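Local structure of acyl-coenzyme A oxidase 3 (Yarrowia lipolytica, 5YS9) at residues C159-E164 with T209-F214; C213-L218 with K227-Q232. The protein uses FAD to oxidise acyl-CoA substrates of different chain lengths to (2E)-enoyl-CoA, passing electrons to oxygen to give hydrogen peroxide, in peroxisomal fatty acid beta-oxidation. All blocks are in the same frame, centred on the assembly; numbering follows the deposited sequence.

Interaction 1 (C159-E164 with T209-F214); sequences CFAMTE and THTACF. With FAD (flavin-adenine dinucleotide), chain C.
Met-162 lies over the ring of Phe-214, just where strand 158-161 gives way to a loop beside the flavin. Its CB sits between two partners, 3.4 Å from O2 of FAD and 3.6 Å from CD1 of Phe-214. CG, anti to the backbone N (chi1 173°), passes close to the root of the ring at Phe-214 CG. SD stands above the same face at a distance, a Met-aromatic contact. The chain then bends at chi3, -91°, and this brings CE down over the rim, 3.2 Å from CE2 of Phe-214, as a CH-pi contact. Phe-160 also meets the Phe-214 ring. CE1 of Phe-214 lies over one face of the Phe-160 ring, toward its rim, and CZ of Phe-160 is 3.4 Å from CZ of Phe-214. With the planes at 58° the pair is oblique, neither a stack nor edge-to-face. Leu-128 of helix 116-136 also packs on Phe-160.

The backbones run parallel. Ala-161 N donates to Ala-212 O, and Ala-161 O accepts from Phe-214 N at 3.0 Å in a nearly straight bond. Cys-159 O takes Ala-212 N.

Backbone groups of Phe-160, Met-162 and Thr-163, with the Thr-163 hydroxyl, hold the flavin. Phe-160 O accepts from FAD N3 at 3.1 Å. Thr-163 N donates to FAD O2, which also receives a weak bond from Met-162 N. Thr-163 OG1 donates to FAD N1 at 2.8 Å. The pyrimidine edge of the flavin is thus read by one acceptor and several donors. Donors at N1 and O2 would probably favour electron density there and so help stabilise the reduced flavin.

Interaction 2 (C213-L218 with K227-Q232); sequences CFARLL and KIFVVQ
This is an antiparallel pairing of two neighbouring strands, 210-219 and 222-232, which form a beta hairpin in the middle domain. Cys-213 and Phe-229 make a hydrogen-bonded pair. Cys-213 N reaches Phe-229 O at 2.6 Å, and Phe-229 N returns a bond to Cys-213 O. Ala-215 and Lys-227 form the next such pair, with Lys-227 N to Ala-215 O at 2.9 Å. Phe-214 and Ile-228 lie between them as a non-hydrogen-bonded pair.

On their face of the sheet, the side chains of Phe-214 and Ile-228 run side by side. Ile-228 CG1 sits over the ring, 4.0 Å from its centroid, and CD1 is 3.5 Å from CZ of Phe-214. An alanine in place of Phe-214 would remove the ring and is likely to leave Ile-228 and Met-162 facing a gap.

On the other face, Phe-229 has CG anti to the carbonyl carbon (chi1 -52°), which sends its ring edge across to Ala-215 and Leu-217. CE1 meets Ala-215 CB, and CZ lies 3.9 Å from Leu-217 CD1. Phe-187 meets Phe-229 edge-to-face. Val-231 CG2 touches Cys-213 CB. Such a hairpin, with mainly apolar residues on both faces, belongs to the beta-domain typical of acyl-CoA oxidases and dehydrogenases.

Interactions 1 and 2 have centres about 8 Å apart and lie in one mixed sheet of the middle domain. Strand 210-219 is common to both. It pairs in parallel with strand 158-161 in interaction 1 and antiparallel with strand 222-232 in interaction 2. Along the chain come 159-164, then 209-214, then 213-218 and 227-232; the second and third overlap at Cys-213 and Phe-214. Thr-211 N probably also bonds Val-231 O at 3.0 Å, carrying the hairpin pairing back beside interaction 1. Side by side in the sheet come the flavin-binding segment 159-164, the shared strand and 227-232. This order joins the cofactor site to the hairpin.

Interaction 1 (C159-E164 with T209-F214)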
ATOM      1  N   CYS A 159     -24.027  18.926  -2.170  1.00 29.94           N
ATOM      2  CA  CYS A 159     -23.005  18.091  -1.580  1.00 32.10           C
ATOM      3  C   CYS A 159     -23.590  17.579  -0.232  1.00 34.89           C
ATOM      4  O   CYS A 159     -24.771  17.857   0.096  1.00 36.08           O
ATOM      5  CB  CYS A 159     -21.716  18.924  -1.391  1.00 33.41           C
ATOM      6  SG  CYS A 159     -21.868  20.280  -0.188  1.00 35.73           S
ATOM      7  N   PHE A 160     -22.803  16.782   0.468  1.00 36.19           N
ATOM      8  CA  PHE A 160     -23.268  16.005   1.588  1.00 37.95           C
ATOM      9  C   PHE A 160     -22.364  16.304   2.760  1.00 35.85           C
ATOM     10  O   PHE A 160     -21.214  15.904   2.767  1.00 36.58           O
ATOM     11  CB  PHE A 160     -23.142  14.545   1.155  1.00 38.54           C
ATOM     12  CG  PHE A 160     -23.754  13.552   2.082  1.00 39.82           C
ATOM     13  CD1 PHE A 160     -25.072  13.201   1.957  1.00 41.95           C
ATOM     14  CD2 PHE A 160     -22.986  12.912   3.027  1.00 42.90           C
ATOM     15  CE1 PHE A 160     -25.630  12.262   2.786  1.00 39.26           C
ATOM     16  CE2 PHE A 160     -23.534  11.977   3.864  1.00 37.91           C
ATOM     17  CZ  PHE A 160     -24.859  11.650   3.740  1.00 40.98           C
ATOM     18  N   ALA A 161     -22.889  16.968   3.775  1.00 33.65           N
ATOM     19  CA  ALA A 161     -22.034  17.423   4.845  1.00 33.39           C
ATOM     20  C   ALA A 161     -22.381  16.760   6.151  1.00 32.30           C
ATOM     21  O   ALA A 161     -23.213  17.226   6.896  1.00 37.00           O
ATOM     22  CB  ALA A 161     -22.122  18.930   4.968  1.00 33.19           C
ATOM     23  N   MET A 162     -21.689  15.677   6.431  1.00 31.49           N
ATOM     24  CA  MET A 162     -21.908  14.939   7.639  1.00 34.62           C
ATOM     25  C   MET A 162     -20.647  14.958   8.462  1.00 36.87           C
ATOM     26  O   MET A 162     -20.646  15.358   9.606  1.00 40.98           O
ATOM     27  CB  MET A 162     -22.287  13.522   7.272  1.00 36.59           C
ATOM     28  CG  MET A 162     -22.389  12.555   8.414  1.00 38.82           C
ATOM     29  SD  MET A 162     -22.531  10.915   7.726  1.00 47.29           S
ATOM     30  CE  MET A 162     -24.293  10.773   7.628  1.00 52.32           C
ATOM     31  N   THR A 163     -19.553  14.581   7.839  1.00 38.45           N
ATOM     32  CA  THR A 163     -18.298  14.465   8.541  1.00 36.54           C
ATOM     33  C   THR A 163     -17.811  15.794   9.085  1.00 37.25           C
ATOM     34  O   THR A 163     -17.923  16.823   8.447  1.00 33.69           O
ATOM     35  CB  THR A 163     -17.237  13.821   7.653  1.00 37.15           C
ATOM     36  OG1 THR A 163     -17.660  12.508   7.322  1.00 39.04           O
ATOM     37  CG2 THR A 163     -15.947  13.727   8.371  1.00 39.16           C
ATOM     38  N   GLU A 164     -17.272  15.741  10.291  1.00 34.67           N
ATOM     39  CA  GLU A 164     -16.721  16.910  10.940  1.00 35.25           C
ATOM     40  C   GLU A 164     -15.294  16.599  11.249  1.00 32.38           C
ATOM     41  O   GLU A 164     -14.870  15.457  11.267  1.00 33.70           O
ATOM     42  CB  GLU A 164     -17.479  17.259  12.241  1.00 37.54           C
ATOM     43  CG  GLU A 164     -18.760  18.023  11.975  1.00 40.47           C
ATOM     44  CD  GLU A 164     -19.714  18.139  13.172  1.00 40.78           C
ATOM     45  OE1 GLU A 164     -19.312  17.748  14.317  1.00 41.81           O
ATOM     46  OE2 GLU A 164     -20.890  18.594  12.936  1.00 33.87           O
ATOM     47  N   THR A 209     -23.627  24.751  -4.497  1.00 38.63           N
ATOM     48  CA  THR A 209     -24.510  25.838  -4.093  1.00 39.86           C
ATOM     49  C   THR A 209     -25.314  25.510  -2.838  1.00 39.79           C
ATOM     50  O   THR A 209     -25.709  26.431  -2.096  1.00 32.89           O
ATOM     51  CB  THR A 209     -25.558  26.132  -5.183  1.00 45.34           C
ATOM     52  OG1 THR A 209     -26.344  24.967  -5.427  1.00 45.12           O
ATOM     53  CG2 THR A 209     -24.883  26.535  -6.460  1.00 47.04           C
ATOM     54  N   HIS A 210     -25.606  24.211  -2.641  1.00 37.99           N
ATOM     55  CA  HIS A 210     -26.330  23.726  -1.451  1.00 37.19           C
ATOM     56  C   HIS A 210     -25.697  22.509  -0.813  1.00 32.41           C
ATOM     57  O   HIS A 210     -24.890  21.856  -1.421  1.00 37.00           O
ATOM     58  CB  HIS A 210     -27.762  23.355  -1.785  1.00 35.84           C
ATOM     59  CG  HIS A 210     -28.593  24.486  -2.303  1.00 37.73           C
ATOM     60  ND1 HIS A 210     -28.359  25.083  -3.528  1.00 36.55           N
ATOM     61  CD2 HIS A 210     -29.716  25.054  -1.814  1.00 34.74           C
ATOM     62  CE1 HIS A 210     -29.273  26.008  -3.738  1.00 36.72           C
ATOM     63  NE2 HIS A 210     -30.099  26.019  -2.710  1.00 37.50           N
ATOM     64  N   THR A 211     -26.073  22.228   0.431  1.00 30.19           N
ATOM     65  CA  THR A 211     -25.623  21.046   1.149  1.00 31.90           C
ATOM     66  C   THR A 211     -26.746  20.403   1.934  1.00 33.03           C
ATOM     67  O   THR A 211     -27.737  21.028   2.259  1.00 29.56           O
ATOM     68  CB  THR A 211     -24.478  21.347   2.100  1.00 30.71           C
ATOM     69  OG1 THR A 211     -23.901  20.131   2.544  1.00 32.86           O
ATOM     70  CG2 THR A 211     -24.956  22.073   3.318  1.00 37.09           C
ATOM     71  N   ALA A 212     -26.564  19.120   2.197  1.00 37.39           N
ATOM     72  CA  ALA A 212     -27.411  18.374   3.099  1.00 36.21           C
ATOM     73  C   ALA A 212     -26.609  18.352   4.403  1.00 35.68           C
ATOM     74  O   ALA A 212     -25.652  17.607   4.517  1.00 32.65           O
ATOM     75  CB  ALA A 212     -27.631  16.984   2.563  1.00 35.04           C
ATOM     76  N   CYS A 213     -26.962  19.226   5.344  1.00 35.94           N
ATOM     77  CA  CYS A 213     -26.186  19.402   6.572  1.00 35.83           C
ATOM     78  C   CYS A 213     -26.739  18.513   7.694  1.00 37.57           C
ATOM     79  O   CYS A 213     -27.922  18.589   8.043  1.00 39.35           O
ATOM     80  CB  CYS A 213     -26.205  20.869   6.993  1.00 35.80           C
ATOM     81  SG  CYS A 213     -25.263  21.244   8.506  1.00 42.32           S
ATOM     82  N   PHE A 214     -25.875  17.682   8.245  1.00 36.71           N
ATOM     83  CA  PHE A 214     -26.196  16.842   9.387  1.00 40.65           C
ATOM     84  C   PHE A 214     -25.930  17.641  10.679  1.00 43.11           C
ATOM     85  O   PHE A 214     -24.799  18.060  10.913  1.00 36.94           O
ATOM     86  CB  PHE A 214     -25.386  15.527   9.348  1.00 37.00           C
ATOM     87  CG  PHE A 214     -25.859  14.572   8.291  1.00 36.66           C
ATOM     88  CD1 PHE A 214     -25.612  14.822   6.935  1.00 34.97           C
ATOM     89  CD2 PHE A 214     -26.561  13.410   8.628  1.00 39.17           C
ATOM     90  CE1 PHE A 214     -26.075  13.954   5.944  1.00 35.29           C
ATOM     91  CE2 PHE A 214     -27.024  12.524   7.627  1.00 36.98           C
ATOM     92  CZ  PHE A 214     -26.782  12.804   6.288  1.00 36.99           C
TER
HETATM   93  PA  FAD C 801     -12.631   8.093  12.882  1.00 47.83           P
HETATM   94  O1A FAD C 801     -12.317   9.070  13.949  1.00 54.85           O
HETATM   95  O2A FAD C 801     -13.973   7.475  12.801  1.00 49.21           O
HETATM   96  O5B FAD C 801     -11.604   6.907  13.075  1.00 48.59           O
HETATM   97  C5B FAD C 801     -10.210   7.159  13.022  1.00 45.50           C
HETATM   98  C4B FAD C 801      -9.420   5.902  13.327  1.00 48.94           C
HETATM   99  O4B FAD C 801      -9.755   5.434  14.628  1.00 51.57           O
HETATM  100  C3B FAD C 801      -9.775   4.803  12.362  1.00 47.94           C
HETATM  101  O3B FAD C 801      -8.611   4.074  12.030  1.00 48.72           O
HETATM  102  C2B FAD C 801     -10.662   3.883  13.142  1.00 46.44           C
HETATM  103  O2B FAD C 801     -10.383   2.546  12.775  1.00 39.34           O
HETATM  104  C1B FAD C 801     -10.291   4.125  14.582  1.00 48.47           C
HETATM  105  N9A FAD C 801     -11.521   3.975  15.382  1.00 54.28           N
HETATM  106  C8A FAD C 801     -12.583   4.791  15.398  1.00 52.87           C
HETATM  107  N7A FAD C 801     -13.530   4.320  16.225  1.00 54.20           N
HETATM  108  C5A FAD C 801     -13.079   3.182  16.749  1.00 56.33           C
HETATM  109  C6A FAD C 801     -13.579   2.176  17.696  1.00 56.53           C
HETATM  110  N6A FAD C 801     -14.788   2.297  18.268  1.00 57.43           N
HETATM  111  N1A FAD C 801     -12.784   1.130  17.967  1.00 58.98           N
HETATM  112  C2A FAD C 801     -11.579   0.994  17.405  1.00 51.87           C
HETATM  113  N3A FAD C 801     -11.067   1.865  16.542  1.00 49.14           N
HETATM  114  C4A FAD C 801     -11.756   2.956  16.186  1.00 54.24           C
HETATM  115  N1  FAD C 801     -17.745  12.658   4.490  1.00 37.54           N
HETATM  116  C2  FAD C 801     -18.885  13.237   4.086  1.00 41.65           C
HETATM  117  O2  FAD C 801     -19.817  13.343   4.879  1.00 46.95           O
HETATM  118  N3  FAD C 801     -19.070  13.702   2.860  1.00 40.92           N
HETATM  119  C4  FAD C 801     -18.132  13.627   1.943  1.00 35.56           C
HETATM  120  O4  FAD C 801     -18.333  14.074   0.822  1.00 35.04           O
HETATM  121  C4X FAD C 801     -16.852  13.014   2.296  1.00 36.09           C
HETATM  122  N5  FAD C 801     -15.868  12.918   1.411  1.00 37.22           N
HETATM  123  C5X FAD C 801     -14.707  12.364   1.765  1.00 39.43           C
HETATM  124  C6  FAD C 801     -13.716  12.296   0.820  1.00 38.52           C
HETATM  125  C7  FAD C 801     -12.507  11.741   1.133  1.00 36.92           C
HETATM  126  C7M FAD C 801     -11.453  11.674   0.068  1.00 40.20           C
HETATM  127  C8  FAD C 801     -12.275  11.214   2.494  1.00 36.53           C
HETATM  128  C8M FAD C 801     -10.962  10.594   2.859  1.00 39.54           C
HETATM  129  C9  FAD C 801     -13.272  11.272   3.446  1.00 40.45           C
HETATM  130  C9A FAD C 801     -14.486  11.834   3.131  1.00 38.63           C
HETATM  131  N10 FAD C 801     -15.516  11.908   4.076  1.00 36.97           N
HETATM  132  C10 FAD C 801     -16.706  12.517   3.668  1.00 36.23           C
HETATM  133  C1' FAD C 801     -15.345  11.432   5.447  1.00 41.05           C
HETATM  134  C2' FAD C 801     -15.360   9.928   5.650  1.00 44.83           C
HETATM  135  O2' FAD C 801     -16.694   9.478   5.484  1.00 44.32           O
HETATM  136  C3' FAD C 801     -14.859   9.629   7.062  1.00 45.26           C
HETATM  137  O3' FAD C 801     -13.493   9.998   7.086  1.00 45.31           O
HETATM  138  C4' FAD C 801     -14.945   8.191   7.576  1.00 44.77           C
HETATM  139  O4' FAD C 801     -16.243   7.632   7.431  1.00 50.84           O
HETATM  140  C5' FAD C 801     -14.661   8.142   9.058  1.00 42.79           C
HETATM  141  O5' FAD C 801     -13.326   8.523   9.302  1.00 50.92           O
HETATM  142  P   FAD C 801     -12.939   9.542  10.448  1.00 46.99           P
HETATM  143  O1P FAD C 801     -12.004  10.518   9.849  1.00 51.38           O
HETATM  144  O2P FAD C 801     -14.182   9.997  11.115  1.00 47.91           O
HETATM  145  O3P FAD C 801     -12.127   8.633  11.460  1.00 50.53           O

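Interaction 2 (C213-L218 with K227-Q232)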
ATOM      1  N   CYS A 213     -26.962  19.226   5.344  1.00 35.94           N
ATOM      2  CA  CYS A 213     -26.186  19.402   6.572  1.00 35.83           C
ATOM      3  C   CYS A 213     -26.739  18.513   7.694  1.00 37.57           C
ATOM      4  O   CYS A 213     -27.922  18.589   8.043  1.00 39.35           O
ATOM      5  CB  CYS A 213     -26.205  20.869   6.993  1.00 35.80           C
ATOM      6  SG  CYS A 213     -25.263  21.244   8.506  1.00 42.32           S
ATOM      7  N   PHE A 214     -25.875  17.682   8.245  1.00 36.71           N
ATOM      8  CA  PHE A 214     -26.196  16.842   9.387  1.00 40.65           C
ATOM      9  C   PHE A 214     -25.930  17.641  10.679  1.00 43.11           C
ATOM     10  O   PHE A 214     -24.799  18.060  10.913  1.00 36.94           O
ATOM     11  CB  PHE A 214     -25.386  15.527   9.348  1.00 37.00           C
ATOM     12  CG  PHE A 214     -25.859  14.572   8.291  1.00 36.66           C
ATOM     13  CD1 PHE A 214     -25.612  14.822   6.935  1.00 34.97           C
ATOM     14  CD2 PHE A 214     -26.561  13.410   8.628  1.00 39.17           C
ATOM     15  CE1 PHE A 214     -26.075  13.954   5.944  1.00 35.29           C
ATOM     16  CE2 PHE A 214     -27.024  12.524   7.627  1.00 36.98           C
ATOM     17  CZ  PHE A 214     -26.782  12.804   6.288  1.00 36.99           C
ATOM     18  N   ALA A 215     -26.975  17.864  11.473  1.00 45.79           N
ATOM     19  CA  ALA A 215     -26.890  18.612  12.728  1.00 42.91           C
ATOM     20  C   ALA A 215     -27.784  18.048  13.832  1.00 44.47           C
ATOM     21  O   ALA A 215     -28.789  17.419  13.559  1.00 42.44           O
ATOM     22  CB  ALA A 215     -27.220  20.069  12.492  1.00 42.77           C
ATOM     23  N   ARG A 216     -27.410  18.291  15.081  1.00 43.09           N
ATOM     24  CA  ARG A 216     -28.236  17.900  16.203  1.00 41.61           C
ATOM     25  C   ARG A 216     -29.474  18.760  16.234  1.00 38.68           C
ATOM     26  O   ARG A 216     -29.382  19.965  16.191  1.00 37.92           O
ATOM     27  CB  ARG A 216     -27.495  18.104  17.514  1.00 46.15           C
ATOM     28  CG  ARG A 216     -26.021  17.784  17.491  1.00 47.54           C
ATOM     29  CD  ARG A 216     -25.572  17.362  18.873  1.00 46.72           C
ATOM     30  NE  ARG A 216     -26.361  16.243  19.345  1.00 54.63           N
ATOM     31  CZ  ARG A 216     -25.982  14.980  19.274  1.00 48.32           C
ATOM     32  NH1 ARG A 216     -26.774  14.037  19.715  1.00 45.22           N
ATOM     33  NH2 ARG A 216     -24.816  14.665  18.759  1.00 57.11           N
ATOM     34  N   LEU A 217     -30.634  18.139  16.322  1.00 36.38           N
ATOM     35  CA  LEU A 217     -31.852  18.906  16.335  1.00 41.72           C
ATOM     36  C   LEU A 217     -32.178  19.298  17.758  1.00 39.72           C
ATOM     37  O   LEU A 217     -32.329  18.461  18.623  1.00 35.83           O
ATOM     38  CB  LEU A 217     -32.991  18.105  15.721  1.00 41.67           C
ATOM     39  CG  LEU A 217     -34.406  18.670  15.811  1.00 40.19           C
ATOM     40  CD1 LEU A 217     -34.593  19.858  14.900  1.00 38.95           C
ATOM     41  CD2 LEU A 217     -35.404  17.585  15.477  1.00 43.13           C
ATOM     42  N   LEU A 218     -32.258  20.595  17.984  1.00 38.15           N
ATOM     43  CA  LEU A 218     -32.533  21.106  19.299  1.00 41.59           C
ATOM     44  C   LEU A 218     -33.814  21.903  19.282  1.00 43.12           C
ATOM     45  O   LEU A 218     -33.910  22.909  18.609  1.00 42.18           O
ATOM     46  CB  LEU A 218     -31.382  21.995  19.757  1.00 41.23           C
ATOM     47  CG  LEU A 218     -29.968  21.430  19.663  1.00 40.30           C
ATOM     48  CD1 LEU A 218     -28.946  22.454  20.095  1.00 41.08           C
ATOM     49  CD2 LEU A 218     -29.822  20.179  20.496  1.00 41.67           C
ATOM     50  N   LYS A 227     -30.097  15.055  12.511  1.00 40.10           N
ATOM     51  CA  LYS A 227     -30.996  14.976  11.352  1.00 39.29           C
ATOM     52  C   LYS A 227     -30.363  15.759  10.246  1.00 37.54           C
ATOM     53  O   LYS A 227     -29.272  16.283  10.403  1.00 38.43           O
ATOM     54  CB  LYS A 227     -32.376  15.601  11.661  1.00 46.10           C
ATOM     55  CG  LYS A 227     -33.017  15.212  12.987  1.00 47.66           C
ATOM     56  CD  LYS A 227     -33.307  13.725  13.073  1.00 47.30           C
ATOM     57  CE  LYS A 227     -33.541  13.350  14.525  1.00 48.31           C
ATOM     58  NZ  LYS A 227     -33.754  11.894  14.696  1.00 52.14           N
ATOM     59  N   ILE A 228     -31.107  15.924   9.168  1.00 39.68           N
ATOM     60  CA  ILE A 228     -30.593  16.396   7.909  1.00 41.72           C
ATOM     61  C   ILE A 228     -31.372  17.635   7.508  1.00 42.59           C
ATOM     62  O   ILE A 228     -32.615  17.588   7.454  1.00 43.09           O
ATOM     63  CB  ILE A 228     -30.728  15.317   6.791  1.00 39.52           C
ATOM     64  CG1 ILE A 228     -30.276  13.947   7.281  1.00 44.23           C
ATOM     65  CG2 ILE A 228     -29.892  15.706   5.598  1.00 42.20           C
ATOM     66  CD1 ILE A 228     -30.326  12.836   6.228  1.00 46.19           C
ATOM     67  N   PHE A 229     -30.632  18.709   7.174  1.00 42.11           N
ATOM     68  CA  PHE A 229     -31.210  20.031   6.799  1.00 40.06           C
ATOM     69  C   PHE A 229     -30.570  20.516   5.495  1.00 44.58           C
ATOM     70  O   PHE A 229     -29.336  20.390   5.308  1.00 45.37           O
ATOM     71  CB  PHE A 229     -30.962  21.089   7.915  1.00 38.04           C
ATOM     72  CG  PHE A 229     -31.407  20.641   9.282  1.00 38.56           C
ATOM     73  CD1 PHE A 229     -30.626  19.762  10.031  1.00 38.28           C
ATOM     74  CD2 PHE A 229     -32.623  21.074   9.821  1.00 41.27           C
ATOM     75  CE1 PHE A 229     -31.040  19.310  11.276  1.00 37.90           C
ATOM     76  CE2 PHE A 229     -33.040  20.641  11.086  1.00 40.44           C
ATOM     77  CZ  PHE A 229     -32.248  19.753  11.808  1.00 39.12           C
ATOM     78  N   VAL A 230     -31.375  21.096   4.601  1.00 45.61           N
ATOM     79  CA  VAL A 230     -30.823  21.683   3.378  1.00 42.02           C
ATOM     80  C   VAL A 230     -30.400  23.096   3.726  1.00 41.23           C
ATOM     81  O   VAL A 230     -31.214  23.889   4.193  1.00 40.20           O
ATOM     82  CB  VAL A 230     -31.806  21.716   2.174  1.00 41.55           C
ATOM     83  CG1 VAL A 230     -31.061  22.133   0.916  1.00 38.55           C
ATOM     84  CG2 VAL A 230     -32.431  20.358   1.943  1.00 42.36           C
ATOM     85  N   VAL A 231     -29.132  23.409   3.486  1.00 36.64           N
ATOM     86  CA  VAL A 231     -28.629  24.755   3.715  1.00 34.26           C
ATOM     87  C   VAL A 231     -28.016  25.237   2.451  1.00 32.00           C
ATOM     88  O   VAL A 231     -27.103  24.616   1.904  1.00 33.13           O
ATOM     89  CB  VAL A 231     -27.521  24.794   4.799  1.00 35.48           C
ATOM     90  CG1 VAL A 231     -27.072  26.247   5.040  1.00 31.72           C
ATOM     91  CG2 VAL A 231     -27.973  24.088   6.073  1.00 35.24           C
ATOM     92  N   GLN A 232     -28.438  26.390   2.012  1.00 33.34           N
ATOM     93  CA  GLN A 232     -27.849  26.974   0.828  1.00 33.79           C
ATOM     94  C   GLN A 232     -26.480  27.553   1.185  1.00 34.89           C
ATOM     95  O   GLN A 232     -26.378  28.363   2.107  1.00 36.12           O
ATOM     96  CB  GLN A 232     -28.776  28.053   0.283  1.00 34.41           C
ATOM     97  CG  GLN A 232     -28.409  28.481  -1.119  1.00 36.38           C
ATOM     98  CD  GLN A 232     -29.381  29.466  -1.703  1.00 36.06           C
ATOM     99  OE1 GLN A 232     -30.570  29.553  -1.297  1.00 38.42           O
ATOM    100  NE2 GLN A 232     -28.886  30.229  -2.655  1.00 32.23           N
TER